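Local coordinates for insecticidal protein (Brevibacillus laterosporus, PDB 7ML9) that is a putative beta-pore-forming insecticidal toxin active against the western corn rootworm, probably acting by forming a beta-barrel pore in target-cell membranes, at residues R82-E96 with E216-R229. Residues are numbered along the deposited sequence; the frame is centred on the assembly and turned at random. Where two conformers were deposited one is given.
Sequences RISQYKVNNAWATLE and EANLYANVGGIAWR
W92 and Y220 face each other as a hydrogen-bonded pair of the antiparallel strands 86-96 and 216-229, on the same side of the sheet. CB of Y220 sits 3.5 Å from the centroid of the six-membered ring of W92, a CH-pi contact over its face, while the five-membered ring of W92 and the phenol ring of Y220, their planes 26° apart, are slid so that they barely overlap. CG of W92 stands between its backbone N and carbonyl carbon (chi1 69°), which lays the indole against Y220. Backbone bonds run in pairs between W92 and Y220 and between T94 and N218; a water links T94 OG1 with Y220 OH. Side-chain polar bonds add to this grip. N89 ND2 donates almost straight (172°) to N222 OD1 at 2.9 Å, and W228 NE1 reaches S84 OG at 3.0 Å, nearly in its ring plane. R82 NH1 donates to a lone pair of W228 O at 3.2 Å, while NH1 and NE form salt bridges with E40 and D56, respectively. On the other face, A93 CB touches L219 CD2 at 3.7 Å. Two beta bulges shift the register, one between S84 and K87, the other a classic bulge in which N89 and N90 both face N222. Long, bulged, twisted antiparallel strands like these characterise the elongated aerolysin/ETX-MTX2 fold.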
loop_
_atom_site.group_PDB
_atom_site.type_symbol
_atom_site.label_atom_id
_atom_site.label_comp_id
_atom_site.label_asym_id
_atom_site.label_seq_id
_atom_site.Cartn_x
_atom_site.Cartn_y
_atom_site.Cartn_z
ATOM N N ARG A 82 14.084 26.779 -12.497
ATOM C CA ARG A 82 14.857 26.295 -11.350
ATOM C C ARG A 82 15.279 24.843 -11.515
ATOM O O ARG A 82 16.236 24.402 -10.863
ATOM C CB ARG A 82 14.035 26.442 -10.068
ATOM C CG ARG A 82 13.845 27.857 -9.566
ATOM C CD ARG A 82 15.171 28.383 -9.002
ATOM N NE ARG A 82 15.025 29.712 -8.410
ATOM C CZ ARG A 82 16.051 30.417 -7.938
ATOM N NH1 ARG A 82 17.285 29.920 -7.999
ATOM N NH2 ARG A 82 15.845 31.610 -7.396
ATOM N N ILE A 83 14.575 24.067 -12.343
ATOM C CA ILE A 83 14.889 22.656 -12.544
ATOM C C ILE A 83 14.884 22.336 -14.033
ATOM O O ILE A 83 13.988 22.762 -14.763
ATOM C CB ILE A 83 13.885 21.745 -11.805
ATOM C CG1 ILE A 83 13.980 21.975 -10.289
ATOM C CG2 ILE A 83 14.158 20.281 -12.147
ATOM C CD1 ILE A 83 15.249 21.406 -9.681
ATOM N N SER A 84 15.882 21.602 -14.488
ATOM C CA SER A 84 15.872 21.105 -15.854
ATOM C C SER A 84 16.148 19.618 -15.814
ATOM O O SER A 84 16.642 19.092 -14.815
ATOM C CB SER A 84 16.901 21.824 -16.747
ATOM O OG SER A 84 18.226 21.470 -16.369
ATOM N N GLN A 85 15.826 18.945 -16.923
ATOM C CA GLN A 85 16.002 17.507 -17.065
ATOM C C GLN A 85 15.224 16.735 -16.000
ATOM O O GLN A 85 15.668 15.680 -15.541
ATOM C CB GLN A 85 17.481 17.112 -17.034
ATOM C CG GLN A 85 18.240 17.425 -18.314
ATOM C CD GLN A 85 19.739 17.319 -18.122
ATOM O OE1 GLN A 85 20.257 16.261 -17.752
ATOM N NE2 GLN A 85 20.446 18.413 -18.368
ATOM N N TYR A 86 14.066 17.257 -15.608
ATOM C CA TYR A 86 13.237 16.577 -14.617
ATOM C C TYR A 86 12.656 15.308 -15.232
ATOM O O TYR A 86 12.120 15.341 -16.341
ATOM C CB TYR A 86 12.122 17.500 -14.135
ATOM C CG TYR A 86 11.102 16.785 -13.270
ATOM C CD1 TYR A 86 11.371 16.503 -11.939
ATOM C CD2 TYR A 86 9.884 16.364 -13.794
ATOM C CE1 TYR A 86 10.438 15.819 -11.141
ATOM C CE2 TYR A 86 8.954 15.677 -13.012
ATOM C CZ TYR A 86 9.233 15.416 -11.688
ATOM O OH TYR A 86 8.311 14.744 -10.900
ATOM N N LYS A 87 12.749 14.193 -14.510
ATOM C CA LYS A 87 12.354 12.907 -15.061
ATOM C C LYS A 87 11.943 11.990 -13.921
ATOM O O LYS A 87 12.615 11.948 -12.893
ATOM C CB LYS A 87 13.517 12.282 -15.848
ATOM C CG LYS A 87 13.205 10.962 -16.511
ATOM C CD LYS A 87 14.221 10.685 -17.610
ATOM C CE LYS A 87 13.663 9.735 -18.659
ATOM N NZ LYS A 87 13.740 8.325 -18.190
ATOM N N VAL A 88 10.850 11.253 -14.094
ATOM C CA VAL A 88 10.523 10.175 -13.169
ATOM C C VAL A 88 11.213 8.927 -13.708
ATOM O O VAL A 88 10.883 8.451 -14.794
ATOM C CB VAL A 88 9.011 9.973 -13.032
ATOM C CG1 VAL A 88 8.735 8.857 -12.044
ATOM C CG2 VAL A 88 8.340 11.269 -12.586
ATOM N N ASN A 89 12.193 8.414 -12.969
ATOM C CA ASN A 89 13.002 7.291 -13.440
ATOM C C ASN A 89 12.396 5.935 -13.099
ATOM O O ASN A 89 12.479 5.002 -13.903
ATOM C CB ASN A 89 14.406 7.352 -12.840
ATOM C CG ASN A 89 15.115 8.643 -13.161
ATOM O OD1 ASN A 89 15.146 9.059 -14.314
ATOM N ND2 ASN A 89 15.689 9.284 -12.144
ATOM N N ASN A 90 11.829 5.806 -11.903
ATOM C CA ASN A 90 11.181 4.574 -11.502
ATOM C C ASN A 90 10.212 4.877 -10.373
ATOM O O ASN A 90 10.307 5.893 -9.684
ATOM C CB ASN A 90 12.194 3.507 -11.078
ATOM C CG ASN A 90 11.595 2.115 -11.063
ATOM O OD1 ASN A 90 10.632 1.833 -11.779
ATOM N ND2 ASN A 90 12.153 1.239 -10.234
ATOM N N ALA A 91 9.233 3.988 -10.228
ATOM C CA ALA A 91 8.276 4.119 -9.140
ATOM C C ALA A 91 7.911 2.722 -8.654
ATOM O O ALA A 91 7.787 1.797 -9.459
ATOM C CB ALA A 91 7.031 4.886 -9.575
ATOM N N TRP A 92 7.766 2.570 -7.340
ATOM C CA TRP A 92 7.505 1.258 -6.761
ATOM C C TRP A 92 6.784 1.441 -5.433
ATOM O O TRP A 92 6.672 2.550 -4.906
ATOM C CB TRP A 92 8.799 0.440 -6.610
ATOM C CG TRP A 92 9.793 0.921 -5.577
ATOM C CD1 TRP A 92 9.978 0.417 -4.317
ATOM C CD2 TRP A 92 10.775 1.963 -5.736
ATOM N NE1 TRP A 92 10.998 1.089 -3.676
ATOM C CE2 TRP A 92 11.503 2.041 -4.526
ATOM C CE3 TRP A 92 11.101 2.837 -6.779
ATOM C CZ2 TRP A 92 12.532 2.970 -4.327
ATOM C CZ3 TRP A 92 12.123 3.755 -6.582
ATOM C CH2 TRP A 92 12.822 3.816 -5.365
ATOM N N ALA A 93 6.276 0.334 -4.895
ATOM C CA ALA A 93 5.529 0.372 -3.646
ATOM C C ALA A 93 5.834 -0.892 -2.869
ATOM O O ALA A 93 5.929 -1.977 -3.451
ATOM C CB ALA A 93 4.026 0.512 -3.892
ATOM N N THR A 94 6.049 -0.743 -1.570
ATOM C CA THR A 94 6.448 -1.860 -0.734
ATOM C C THR A 94 5.584 -1.890 0.514
ATOM O O THR A 94 5.083 -0.860 0.980
ATOM C CB THR A 94 7.940 -1.800 -0.341
ATOM O OG1 THR A 94 8.158 -0.733 0.589
ATOM C CG2 THR A 94 8.800 -1.574 -1.565
ATOM N N LEU A 95 5.415 -3.096 1.043
ATOM C CA LEU A 95 4.668 -3.283 2.271
ATOM C C LEU A 95 5.388 -2.594 3.418
ATOM O O LEU A 95 6.611 -2.682 3.548
ATOM C CB LEU A 95 4.506 -4.776 2.558
ATOM C CG LEU A 95 3.645 -5.112 3.766
ATOM C CD1 LEU A 95 2.205 -4.735 3.491
ATOM C CD2 LEU A 95 3.782 -6.590 4.078
ATOM N N GLU A 96 4.624 -1.892 4.246
ATOM C CA GLU A 96 5.175 -1.070 5.315
ATOM C C GLU A 96 4.732 -1.622 6.662
ATOM O O GLU A 96 3.539 -1.597 6.988
ATOM C CB GLU A 96 4.740 0.380 5.146
ATOM C CG GLU A 96 5.628 1.335 5.894
ATOM C CD GLU A 96 5.061 1.696 7.221
ATOM O OE1 GLU A 96 5.713 1.400 8.242
ATOM O OE2 GLU A 96 3.959 2.280 7.232
ATOM N N GLU A 216 -0.395 -0.849 5.564
ATOM C CA GLU A 216 0.163 0.378 5.030
ATOM C C GLU A 216 1.161 0.030 3.947
ATOM O O GLU A 216 1.790 -1.033 3.969
ATOM C CB GLU A 216 0.860 1.191 6.116
ATOM C CG GLU A 216 -0.023 1.572 7.272
ATOM C CD GLU A 216 -0.477 3.008 7.190
ATOM O OE1 GLU A 216 -0.130 3.674 6.185
ATOM O OE2 GLU A 216 -1.166 3.472 8.131
ATOM N N ALA A 217 1.313 0.952 3.010
ATOM C CA ALA A 217 2.267 0.824 1.929
ATOM C C ALA A 217 3.136 2.075 1.892
ATOM O O ALA A 217 2.649 3.176 2.157
ATOM C CB ALA A 217 1.551 0.650 0.595
ATOM N N ASN A 218 4.420 1.892 1.578
ATOM C CA ASN A 218 5.280 3.003 1.179
ATOM C C ASN A 218 5.268 3.132 -0.340
ATOM O O ASN A 218 5.426 2.137 -1.058
ATOM C CB ASN A 218 6.710 2.796 1.663
ATOM C CG ASN A 218 6.822 2.795 3.157
ATOM O OD1 ASN A 218 7.558 1.992 3.721
ATOM N ND2 ASN A 218 6.082 3.673 3.812
ATOM N N LEU A 219 5.078 4.350 -0.824
ATOM C CA LEU A 219 5.123 4.674 -2.246
ATOM C C LEU A 219 6.409 5.451 -2.512
ATOM O O LEU A 219 6.738 6.375 -1.758
ATOM C CB LEU A 219 3.904 5.505 -2.643
ATOM C CG LEU A 219 2.560 4.957 -2.128
ATOM C CD1 LEU A 219 1.434 5.881 -2.542
ATOM C CD2 LEU A 219 2.331 3.565 -2.661
ATOM N N TYR A 220 7.155 5.055 -3.546
ATOM C CA TYR A 220 8.475 5.631 -3.813
ATOM C C TYR A 220 8.566 6.030 -5.273
ATOM O O TYR A 220 8.091 5.311 -6.156
ATOM C CB TYR A 220 9.626 4.645 -3.515
ATOM C CG TYR A 220 9.777 4.244 -2.071
ATOM C CD1 TYR A 220 10.290 5.124 -1.133
ATOM C CD2 TYR A 220 9.410 2.970 -1.639
ATOM C CE1 TYR A 220 10.445 4.758 0.191
ATOM C CE2 TYR A 220 9.557 2.597 -0.316
ATOM C CZ TYR A 220 10.076 3.490 0.595
ATOM O OH TYR A 220 10.214 3.127 1.914
ATOM N N ALA A 221 9.188 7.169 -5.542
ATOM C CA ALA A 221 9.542 7.504 -6.912
ATOM C C ALA A 221 10.985 7.983 -6.919
ATOM O O ALA A 221 11.393 8.748 -6.036
ATOM C CB ALA A 221 8.595 8.567 -7.484
ATOM N N ASN A 222 11.757 7.508 -7.886
ATOM C CA ASN A 222 13.118 7.970 -8.113
ATOM C C ASN A 222 13.047 8.997 -9.232
ATOM O O ASN A 222 12.588 8.677 -10.337
ATOM C CB ASN A 222 14.027 6.796 -8.481
ATOM C CG ASN A 222 15.472 7.211 -8.731
ATOM O OD1 ASN A 222 15.760 8.073 -9.563
ATOM N ND2 ASN A 222 16.391 6.569 -8.023
ATOM N N VAL A 223 13.464 10.235 -8.945
ATOM C CA VAL A 223 13.344 11.321 -9.913
ATOM C C VAL A 223 14.705 11.976 -10.125
ATOM O O VAL A 223 15.528 12.061 -9.208
ATOM C CB VAL A 223 12.291 12.377 -9.496
ATOM C CG1 VAL A 223 10.957 11.714 -9.144
ATOM C CG2 VAL A 223 12.771 13.178 -8.329
ATOM N N GLY A 224 14.930 12.445 -11.353
ATOM C CA GLY A 224 16.175 13.076 -11.733
ATOM C C GLY A 224 15.958 14.545 -12.067
ATOM O O GLY A 224 14.830 15.014 -12.207
ATOM N N GLY A 225 17.060 15.283 -12.145
ATOM C CA GLY A 225 16.953 16.700 -12.448
ATOM C C GLY A 225 18.210 17.457 -12.081
ATOM O O GLY A 225 19.109 16.939 -11.410
ATOM N N ILE A 226 18.246 18.710 -12.545
ATOM C CA ILE A 226 19.358 19.642 -12.356
ATOM C C ILE A 226 18.795 20.907 -11.726
ATOM O O ILE A 226 17.866 21.508 -12.278
ATOM C CB ILE A 226 20.046 19.996 -13.691
ATOM C CG1 ILE A 226 20.555 18.758 -14.427
ATOM C CG2 ILE A 226 21.183 21.006 -13.454
ATOM C CD1 ILE A 226 21.598 17.980 -13.649
ATOM N N ALA A 227 19.357 21.324 -10.586
ATOM C CA ALA A 227 18.855 22.495 -9.872
ATOM C C ALA A 227 19.659 23.736 -10.256
ATOM O O ALA A 227 20.895 23.718 -10.195
ATOM C CB ALA A 227 18.915 22.294 -8.355
ATOM N N TRP A 228 18.959 24.818 -10.601
ATOM C CA TRP A 228 19.600 26.025 -11.130
ATOM C C TRP A 228 19.543 27.125 -10.084
ATOM O O TRP A 228 18.464 27.456 -9.575
ATOM C CB TRP A 228 18.942 26.466 -12.459
ATOM C CG TRP A 228 19.333 25.557 -13.574
ATOM C CD1 TRP A 228 18.761 24.344 -13.888
ATOM C CD2 TRP A 228 20.425 25.732 -14.486
ATOM N NE1 TRP A 228 19.438 23.766 -14.932
ATOM C CE2 TRP A 228 20.460 24.598 -15.317
ATOM C CE3 TRP A 228 21.376 26.741 -14.678
ATOM C CZ2 TRP A 228 21.404 24.449 -16.334
ATOM C CZ3 TRP A 228 22.312 26.587 -15.680
ATOM C CH2 TRP A 228 22.317 25.453 -16.499
ATOM N N ARG A 229 20.715 27.694 -9.764
ATOM C CA ARG A 229 20.852 28.702 -8.723
ATOM C C ARG A 229 21.899 29.724 -9.158
ATOM O O ARG A 229 22.879 29.372 -9.814
ATOM C CB ARG A 229 21.341 28.110 -7.371
ATOM C CG ARG A 229 20.378 27.225 -6.630
ATOM C CD ARG A 229 20.529 25.759 -7.024
ATOM N NE ARG A 229 21.832 25.217 -6.687
ATOM C CZ ARG A 229 22.687 24.757 -7.589
ATOM N NH1 ARG A 229 22.362 24.785 -8.882
ATOM N NH2 ARG A 229 23.867 24.289 -7.208
HETATM O O HOH W 1 10.181 0.302 2.316
HETATM O O HOH W 2 1.257 -2.898 6.762
#